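Local coordinates for putative hyaluronoglucosaminidase (Clostridium perfringens, PDB 6PWI), which probably hydrolyses N-acetylhexosamine linkages in glycans as a secreted family 84 glycoside hydrolase, this chain holding the catalytic barrel and the domains flanking it, at residues D176-G181 and T357-W362; E374-F379 and A387-N392. All coordinates share one frame; numbering follows the deposited sequence.

Interaction 1. Residues D176-G181 and T357-W362; sequences DGQWRG and TIDIMW
Asp359 reaches across the barrel to the indole of Trp179. Asp359 CB stays 4.2 Å from Trp179 NE1. With CG beside the backbone N and anti to the carbonyl carbon (chi1 -53°), the chain turns toward the tryptophan, and Asp359 CG closes to 3.5 Å of Trp179 NE1. OD2 then takes the indole N-H in a weak, bent hydrogen bond, 3.0 Å from Trp179 NE1 to Asp359 OD2. The oxygen arrives at the ring edge, near its plane, while the carboxylate plane is turned 66° from the ring. These are residues at the beginnings of the first and sixth strands of a TIM barrel, with two strands, 387-391 and 418-423, between them round the closed sheet, so the bond crosses the interior near the N-terminal ends of the strands rather than running along a shared edge. Asp359 OD1 forms a salt bridge with Lys419 of the eighth strand; it also lies 3.6 Å from Gln178 OE1, with the amide and carboxylate planes almost perpendicular. Gln178 sends NE2 to Glu326 OE1 instead, and its CG rests over one face of the Trp179 ring, offset toward the rim.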
ATOM      1  N   ASP A 176      -0.260  -4.334  14.884  1.00 24.86           N
ATOM      2  CA  ASP A 176       0.486  -5.574  14.988  1.00 25.55           C
ATOM      3  C   ASP A 176       1.917  -5.339  14.516  1.00 25.54           C
ATOM      4  O   ASP A 176       2.847  -5.860  15.117  1.00 25.26           O
ATOM      5  CB  ASP A 176      -0.219  -6.716  14.253  1.00 26.46           C
ATOM      6  CG  ASP A 176      -1.419  -7.243  15.020  1.00 28.07           C
ATOM      7  OD1 ASP A 176      -1.276  -7.452  16.251  1.00 28.78           O
ATOM      8  OD2 ASP A 176      -2.493  -7.418  14.391  1.00 27.86           O
ATOM      9  N   GLY A 177       2.073  -4.537  13.457  1.00 26.70           N
ATOM     10  CA  GLY A 177       3.376  -4.276  12.866  1.00 28.18           C
ATOM     11  C   GLY A 177       3.946  -2.925  13.291  1.00 29.03           C
ATOM     12  O   GLY A 177       3.207  -1.952  13.433  1.00 28.32           O
ATOM     13  N   GLN A 178       5.271  -2.892  13.480  1.00 29.38           N
ATOM     14  CA  GLN A 178       6.019  -1.675  13.752  1.00 30.52           C
ATOM     15  C   GLN A 178       6.006  -0.765  12.517  1.00 30.17           C
ATOM     16  O   GLN A 178       5.753   0.430  12.644  1.00 30.87           O
ATOM     17  CB  GLN A 178       7.416  -2.047  14.258  1.00 33.46           C
ATOM     18  CG  GLN A 178       8.326  -0.865  14.567  1.00 39.36           C
ATOM     19  CD  GLN A 178       9.782  -1.238  14.761  1.00 44.44           C
ATOM     20  OE1 GLN A 178      10.215  -2.362  14.504  1.00 48.34           O
ATOM     21  NE2 GLN A 178      10.571  -0.274  15.210  1.00 44.62           N
ATOM     22  N   TRP A 179       6.253  -1.327  11.323  1.00 30.08           N
ATOM     23  CA  TRP A 179       6.330  -0.546  10.093  1.00 29.60           C
ATOM     24  C   TRP A 179       5.260  -0.985   9.101  1.00 27.82           C
ATOM     25  O   TRP A 179       5.054  -2.176   8.888  1.00 27.85           O
ATOM     26  CB  TRP A 179       7.728  -0.602   9.461  1.00 32.82           C
ATOM     27  CG  TRP A 179       8.827  -0.279  10.422  1.00 37.74           C
ATOM     28  CD1 TRP A 179       9.809  -1.131  10.831  1.00 39.89           C
ATOM     29  CD2 TRP A 179       9.035   0.956  11.142  1.00 41.86           C
ATOM     30  NE1 TRP A 179      10.623  -0.509  11.740  1.00 45.10           N
ATOM     31  CE2 TRP A 179      10.175   0.773  11.954  1.00 44.91           C
ATOM     32  CE3 TRP A 179       8.385   2.200  11.188  1.00 43.00           C
ATOM     33  CZ2 TRP A 179      10.669   1.781  12.792  1.00 45.24           C
ATOM     34  CZ3 TRP A 179       8.876   3.197  12.009  1.00 43.25           C
ATOM     35  CH2 TRP A 179      10.001   2.987  12.809  1.00 43.76           C
ATOM     36  N   ARG A 180       4.591   0.007   8.500  1.00 25.80           N
ATOM     37  CA  ARG A 180       3.569  -0.196   7.488  1.00 24.10           C
ATOM     38  C   ARG A 180       3.737   0.866   6.404  1.00 24.20           C
ATOM     39  O   ARG A 180       3.666   2.063   6.680  1.00 25.16           O
ATOM     40  CB  ARG A 180       2.174  -0.072   8.103  1.00 23.58           C
ATOM     41  CG  ARG A 180       1.960  -0.888   9.371  1.00 23.89           C
ATOM     42  CD  ARG A 180       0.726  -0.475  10.153  1.00 23.70           C
ATOM     43  NE  ARG A 180       0.707   0.921  10.591  1.00 24.14           N
ATOM     44  CZ  ARG A 180       1.362   1.407  11.648  1.00 24.06           C
ATOM     45  NH1 ARG A 180       2.112   0.610  12.392  1.00 23.21           N
ATOM     46  NH2 ARG A 180       1.263   2.691  11.959  1.00 23.30           N
ATOM     47  N   GLY A 181       3.973   0.427   5.165  1.00 22.98           N
ATOM     48  CA  GLY A 181       4.028   1.378   4.074  1.00 22.26           C
ATOM     49  C   GLY A 181       4.474   0.760   2.756  1.00 22.70           C
ATOM     50  O   GLY A 181       4.205  -0.405   2.467  1.00 22.58           O
ATOM     51  N   THR A 357      18.878  -2.338  17.250  1.00 33.32           N
ATOM     52  CA  THR A 357      17.777  -1.446  16.915  1.00 31.11           C
ATOM     53  C   THR A 357      17.483  -1.459  15.414  1.00 30.36           C
ATOM     54  O   THR A 357      16.416  -1.015  14.994  1.00 31.13           O
ATOM     55  CB  THR A 357      18.088  -0.007  17.346  1.00 30.97           C
ATOM     56  OG1 THR A 357      19.328   0.368  16.736  1.00 30.51           O
ATOM     57  CG2 THR A 357      18.141   0.170  18.850  1.00 28.88           C
ATOM     58  N   ILE A 358      18.436  -1.946  14.608  1.00 27.84           N
ATOM     59  CA  ILE A 358      18.333  -1.859  13.161  1.00 26.72           C
ATOM     60  C   ILE A 358      17.357  -2.919  12.654  1.00 26.98           C
ATOM     61  O   ILE A 358      17.434  -4.079  13.050  1.00 28.61           O
ATOM     62  CB  ILE A 358      19.726  -1.962  12.507  1.00 25.53           C
ATOM     63  CG1 ILE A 358      20.616  -0.788  12.930  1.00 24.97           C
ATOM     64  CG2 ILE A 358      19.613  -2.072  10.996  1.00 23.52           C
ATOM     65  CD1 ILE A 358      22.093  -1.003  12.679  1.00 24.49           C
ATOM     66  N   ASP A 359      16.444  -2.492  11.777  1.00 26.46           N
ATOM     67  CA  ASP A 359      15.460  -3.361  11.151  1.00 27.38           C
ATOM     68  C   ASP A 359      15.994  -3.887   9.821  1.00 25.60           C
ATOM     69  O   ASP A 359      16.123  -3.136   8.856  1.00 25.55           O
ATOM     70  CB  ASP A 359      14.123  -2.633  11.000  1.00 29.97           C
ATOM     71  CG  ASP A 359      13.678  -2.047  12.328  1.00 33.52           C
ATOM     72  OD1 ASP A 359      13.549  -2.836  13.295  1.00 34.59           O
ATOM     73  OD2 ASP A 359      13.524  -0.801  12.405  1.00 35.04           O
ATOM     74  N   ILE A 360      16.304  -5.187   9.789  1.00 23.72           N
ATOM     75  CA  ILE A 360      16.854  -5.828   8.606  1.00 22.09           C
ATOM     76  C   ILE A 360      15.705  -6.409   7.778  1.00 22.18           C
ATOM     77  O   ILE A 360      14.802  -7.050   8.319  1.00 22.83           O
ATOM     78  CB  ILE A 360      17.887  -6.890   9.028  1.00 20.61           C
ATOM     79  CG1 ILE A 360      19.084  -6.240   9.728  1.00 19.71           C
ATOM     80  CG2 ILE A 360      18.301  -7.739   7.835  1.00 20.08           C
ATOM     81  CD1 ILE A 360      19.822  -7.140  10.698  1.00 19.23           C
ATOM     82  N   MET A 361      15.744  -6.170   6.464  1.00 21.50           N
ATOM     83  CA  MET A 361      14.641  -6.514   5.582  1.00 21.30           C
ATOM     84  C   MET A 361      14.880  -7.875   4.930  1.00 20.60           C
ATOM     85  O   MET A 361      15.980  -8.423   4.994  1.00 20.57           O
ATOM     86  CB  MET A 361      14.443  -5.456   4.494  1.00 22.64           C
ATOM     87  CG  MET A 361      14.182  -4.082   5.053  1.00 25.13           C
ATOM     88  SD  MET A 361      13.332  -3.031   3.859  1.00 27.13           S
ATOM     89  CE  MET A 361      11.640  -3.578   4.096  1.00 25.51           C
ATOM     90  N   TRP A 362      13.825  -8.391   4.290  1.00 19.27           N
ATOM     91  CA  TRP A 362      13.735  -9.763   3.823  1.00 18.50           C
ATOM     92  C   TRP A 362      12.570  -9.829   2.845  1.00 18.46           C
ATOM     93  O   TRP A 362      11.526  -9.232   3.112  1.00 18.09           O
ATOM     94  CB  TRP A 362      13.469 -10.664   5.031  1.00 17.87           C
ATOM     95  CG  TRP A 362      13.565 -12.144   4.820  1.00 17.60           C
ATOM     96  CD1 TRP A 362      12.551 -13.058   4.906  1.00 17.44           C
ATOM     97  CD2 TRP A 362      14.763 -12.896   4.571  1.00 17.29           C
ATOM     98  NE1 TRP A 362      13.034 -14.326   4.712  1.00 17.18           N
ATOM     99  CE2 TRP A 362      14.386 -14.255   4.499  1.00 17.02           C
ATOM    100  CE3 TRP A 362      16.107 -12.551   4.397  1.00 17.34           C
ATOM    101  CZ2 TRP A 362      15.310 -15.266   4.257  1.00 17.08           C
ATOM    102  CZ3 TRP A 362      17.021 -13.551   4.157  1.00 17.51           C
ATOM    103  CH2 TRP A 362      16.623 -14.887   4.095  1.00 17.53           C
TER

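Interaction 2. Residues E374-F379 and A387-N392; sequences ETFEFF and AFMWLN. With EDO (1,2-ethanediol), chain H.
Ala387 CB sits over one face of the Phe379 ring in a CH-pi contact, 3.5 Å from the centroid and close to the ring normal. The same methyl also meets Phe376, whose CD1 is 3.8 Å from Ala387 CB, so the small residue is shared by two aromatic side chains about one helical turn apart. Farther along the strand Met389 bends at chi2 (82°) and brings its sulfur to the edge of Phe376, a Met-aromatic contact with Met389 SD 3.7 Å from Phe376 CZ. A water adds a polar link: it donates to Phe376 O at 3.0 Å and accepts from Ala387 N at 2.9 Å, joining helix and strand backbones. One step out, Thr375 CG2 lies over the centre of a Phe376 face, and Phe418 stacks with that ring. Near the strand's C-terminal end, Trp390 NE1 bonds to Asn392 OD1, which lies out of the indole plane, while 1,2-ethanediol, probably from the crystallisation liquor, sets C2 over one face of the indole. The segment axes come within 9.5 Å and run at 133° to each other, the return leg of a beta-alpha-beta crossover: helix 373-383 lies outside the barrel against strand 387-391, which pairs with strand 359-362 on one side and 418-423 on the other.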
ATOM      1  N   GLU A 374       7.187 -19.778   8.054  1.00 26.37           N
ATOM      2  CA  GLU A 374       8.398 -20.576   7.892  1.00 27.12           C
ATOM      3  C   GLU A 374       9.576 -19.699   7.462  1.00 26.56           C
ATOM      4  O   GLU A 374      10.686 -19.856   7.973  1.00 26.80           O
ATOM      5  CB  GLU A 374       8.195 -21.731   6.906  1.00 28.64           C
ATOM      6  CG  GLU A 374       7.307 -22.849   7.427  1.00 31.49           C
ATOM      7  CD  GLU A 374       5.801 -22.598   7.429  1.00 35.20           C
ATOM      8  OE1 GLU A 374       5.322 -21.678   6.708  1.00 33.94           O
ATOM      9  OE2 GLU A 374       5.098 -23.326   8.163  1.00 38.41           O
ATOM     10  N   THR A 375       9.330 -18.777   6.524  1.00 24.26           N
ATOM     11  CA  THR A 375      10.378 -17.887   6.055  1.00 23.51           C
ATOM     12  C   THR A 375      10.888 -16.991   7.189  1.00 23.08           C
ATOM     13  O   THR A 375      12.078 -16.675   7.241  1.00 22.45           O
ATOM     14  CB  THR A 375       9.961 -17.111   4.796  1.00 23.30           C
ATOM     15  OG1 THR A 375      11.175 -16.727   4.152  1.00 23.59           O
ATOM     16  CG2 THR A 375       9.116 -15.885   5.066  1.00 22.13           C
ATOM     17  N   PHE A 376       9.984 -16.586   8.090  1.00 22.36           N
ATOM     18  CA  PHE A 376      10.355 -15.715   9.194  1.00 22.68           C
ATOM     19  C   PHE A 376      11.088 -16.506  10.274  1.00 23.98           C
ATOM     20  O   PHE A 376      12.014 -15.981  10.890  1.00 24.68           O
ATOM     21  CB  PHE A 376       9.154 -14.904   9.690  1.00 21.63           C
ATOM     22  CG  PHE A 376       8.649 -13.903   8.682  1.00 20.84           C
ATOM     23  CD1 PHE A 376       9.535 -13.136   7.936  1.00 20.05           C
ATOM     24  CD2 PHE A 376       7.291 -13.722   8.473  1.00 20.24           C
ATOM     25  CE1 PHE A 376       9.073 -12.229   6.992  1.00 19.37           C
ATOM     26  CE2 PHE A 376       6.833 -12.799   7.542  1.00 19.83           C
ATOM     27  CZ  PHE A 376       7.725 -12.063   6.794  1.00 18.94           C
ATOM     28  N   GLU A 377      10.692 -17.771  10.476  1.00 25.79           N
ATOM     29  CA  GLU A 377      11.400 -18.655  11.394  1.00 26.94           C
ATOM     30  C   GLU A 377      12.845 -18.815  10.925  1.00 25.35           C
ATOM     31  O   GLU A 377      13.774 -18.814  11.733  1.00 24.66           O
ATOM     32  CB  GLU A 377      10.741 -20.036  11.476  1.00 30.02           C
ATOM     33  CG  GLU A 377       9.505 -20.101  12.354  1.00 34.64           C
ATOM     34  CD  GLU A 377       8.631 -21.342  12.187  1.00 40.26           C
ATOM     35  OE1 GLU A 377       9.030 -22.278  11.443  1.00 41.95           O
ATOM     36  OE2 GLU A 377       7.542 -21.381  12.808  1.00 42.93           O
ATOM     37  N   PHE A 378      13.018 -18.966   9.606  1.00 23.93           N
ATOM     38  CA  PHE A 378      14.342 -19.149   9.040  1.00 23.01           C
ATOM     39  C   PHE A 378      15.180 -17.896   9.291  1.00 23.26           C
ATOM     40  O   PHE A 378      16.314 -17.989   9.761  1.00 22.47           O
ATOM     41  CB  PHE A 378      14.288 -19.495   7.548  1.00 21.51           C
ATOM     42  CG  PHE A 378      15.653 -19.465   6.903  1.00 21.01           C
ATOM     43  CD1 PHE A 378      16.458 -20.592   6.892  1.00 20.94           C
ATOM     44  CD2 PHE A 378      16.165 -18.292   6.370  1.00 20.12           C
ATOM     45  CE1 PHE A 378      17.727 -20.558   6.331  1.00 20.51           C
ATOM     46  CE2 PHE A 378      17.434 -18.258   5.813  1.00 20.24           C
ATOM     47  CZ  PHE A 378      18.212 -19.391   5.790  1.00 20.25           C
ATOM     48  N   PHE A 379      14.602 -16.734   8.950  1.00 23.20           N
ATOM     49  CA  PHE A 379      15.286 -15.460   9.082  1.00 23.52           C
ATOM     50  C   PHE A 379      15.740 -15.263  10.526  1.00 24.78           C
ATOM     51  O   PHE A 379      16.875 -14.855  10.764  1.00 24.70           O
ATOM     52  CB  PHE A 379      14.388 -14.299   8.641  1.00 22.64           C
ATOM     53  CG  PHE A 379      15.052 -12.948   8.745  1.00 22.32           C
ATOM     54  CD1 PHE A 379      15.670 -12.375   7.643  1.00 21.99           C
ATOM     55  CD2 PHE A 379      15.086 -12.260   9.950  1.00 21.30           C
ATOM     56  CE1 PHE A 379      16.290 -11.139   7.738  1.00 21.58           C
ATOM     57  CE2 PHE A 379      15.714 -11.029  10.049  1.00 20.57           C
ATOM     58  CZ  PHE A 379      16.309 -10.469   8.943  1.00 21.24           C
ATOM     59  N   ALA A 387      12.254 -10.343  11.099  1.00 27.50           N
ATOM     60  CA  ALA A 387      12.462  -9.686   9.820  1.00 25.67           C
ATOM     61  C   ALA A 387      11.507  -8.512   9.642  1.00 25.05           C
ATOM     62  O   ALA A 387      10.430  -8.467  10.233  1.00 25.80           O
ATOM     63  CB  ALA A 387      12.291 -10.684   8.704  1.00 26.46           C
ATOM     64  N   PHE A 388      11.939  -7.560   8.818  1.00 24.44           N
ATOM     65  CA  PHE A 388      11.077  -6.536   8.257  1.00 25.08           C
ATOM     66  C   PHE A 388      10.826  -6.925   6.800  1.00 25.77           C
ATOM     67  O   PHE A 388      11.762  -6.988   6.003  1.00 26.26           O
ATOM     68  CB  PHE A 388      11.723  -5.159   8.474  1.00 24.59           C
ATOM     69  CG  PHE A 388      11.032  -3.959   7.868  1.00 24.24           C
ATOM     70  CD1 PHE A 388       9.675  -3.975   7.561  1.00 24.56           C
ATOM     71  CD2 PHE A 388      11.739  -2.788   7.638  1.00 24.39           C
ATOM     72  CE1 PHE A 388       9.050  -2.864   7.013  1.00 24.48           C
ATOM     73  CE2 PHE A 388      11.113  -1.673   7.102  1.00 25.18           C
ATOM     74  CZ  PHE A 388       9.772  -1.714   6.782  1.00 25.30           C
ATOM     75  N   MET A 389       9.563  -7.226   6.475  1.00 25.72           N
ATOM     76  CA  MET A 389       9.208  -7.842   5.207  1.00 26.06           C
ATOM     77  C   MET A 389       9.160  -6.781   4.108  1.00 25.44           C
ATOM     78  O   MET A 389       8.485  -5.762   4.254  1.00 26.45           O
ATOM     79  CB  MET A 389       7.844  -8.530   5.324  1.00 28.41           C
ATOM     80  CG  MET A 389       7.227  -8.914   3.993  1.00 29.88           C
ATOM     81  SD  MET A 389       7.910 -10.473   3.425  1.00 35.67           S
ATOM     82  CE  MET A 389       6.874 -10.812   2.001  1.00 34.11           C
ATOM     83  N   TRP A 390       9.903  -7.036   3.024  1.00 23.49           N
ATOM     84  CA  TRP A 390       9.793  -6.316   1.765  1.00 22.29           C
ATOM     85  C   TRP A 390       8.961  -7.176   0.814  1.00 21.41           C
ATOM     86  O   TRP A 390       9.416  -8.242   0.390  1.00 20.34           O
ATOM     87  CB  TRP A 390      11.203  -6.036   1.217  1.00 23.56           C
ATOM     88  CG  TRP A 390      11.325  -5.479  -0.176  1.00 25.24           C
ATOM     89  CD1 TRP A 390      10.555  -5.768  -1.271  1.00 25.18           C
ATOM     90  CD2 TRP A 390      12.340  -4.565  -0.644  1.00 25.55           C
ATOM     91  NE1 TRP A 390      10.994  -5.074  -2.369  1.00 25.03           N
ATOM     92  CE2 TRP A 390      12.090  -4.330  -2.016  1.00 25.51           C
ATOM     93  CE3 TRP A 390      13.419  -3.910  -0.034  1.00 25.35           C
ATOM     94  CZ2 TRP A 390      12.886  -3.476  -2.783  1.00 26.06           C
ATOM     95  CZ3 TRP A 390      14.210  -3.075  -0.797  1.00 26.07           C
ATOM     96  CH2 TRP A 390      13.948  -2.862  -2.154  1.00 25.83           C
ATOM     97  N   LEU A 391       7.732  -6.728   0.514  1.00 19.58           N
ATOM     98  CA  LEU A 391       6.824  -7.511  -0.310  1.00 18.73           C
ATOM     99  C   LEU A 391       6.914  -7.069  -1.767  1.00 18.66           C
ATOM    100  O   LEU A 391       6.546  -5.947  -2.111  1.00 18.34           O
ATOM    101  CB  LEU A 391       5.394  -7.379   0.219  1.00 18.14           C
ATOM    102  CG  LEU A 391       4.353  -8.190  -0.551  1.00 18.00           C
ATOM    103  CD1 LEU A 391       4.624  -9.678  -0.429  1.00 18.23           C
ATOM    104  CD2 LEU A 391       2.947  -7.872  -0.075  1.00 17.44           C
ATOM    105  N   ASN A 392       7.385  -7.984  -2.618  1.00 18.59           N
ATOM    106  CA  ASN A 392       7.512  -7.731  -4.042  1.00 18.90           C
ATOM    107  C   ASN A 392       6.175  -7.984  -4.741  1.00 19.53           C
ATOM    108  O   ASN A 392       6.075  -8.854  -5.604  1.00 20.20           O
ATOM    109  CB  ASN A 392       8.663  -8.534  -4.650  1.00 19.05           C
ATOM    110  CG  ASN A 392       9.976  -7.785  -4.579  1.00 19.60           C
ATOM    111  OD1 ASN A 392      10.006  -6.573  -4.781  1.00 19.81           O
ATOM    112  ND2 ASN A 392      11.058  -8.488  -4.279  1.00 19.48           N
TER
HETATM  113  C1  EDO H 706      15.956  -6.288  -2.647  1.00 38.62           C
HETATM  114  O1  EDO H 706      16.544  -5.241  -3.410  1.00 38.35           O
HETATM  115  C2  EDO H 706      14.484  -6.430  -2.812  1.00 40.13           C
HETATM  116  O2  EDO H 706      13.993  -6.761  -4.120  1.00 41.07           O
HETATM  117  O   HOH W   1      11.450 -13.140  11.500  1.00 23.72           O

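In the fold
The two contacts have centres 10 Å apart and meet through neighbouring parallel strands of the barrel. Probable hydrogen bonds run from Phe388 N to Ile360 O at 3.0 Å and from Trp390 N to Trp362 O at 2.7 Å, tying strand 387-391 of interaction 2 to strand 359-362 of interaction 1. Phe388 points into the barrel, touching Asp359 and meeting the Trp179 ring with planes at about 45°; Trp362 points the other way, edge-to-face with Phe379. Interaction 1 lies in the barrel interior and interaction 2 on its outer, helix-covered side. Both lie away from Asp299, the predicted proton donor.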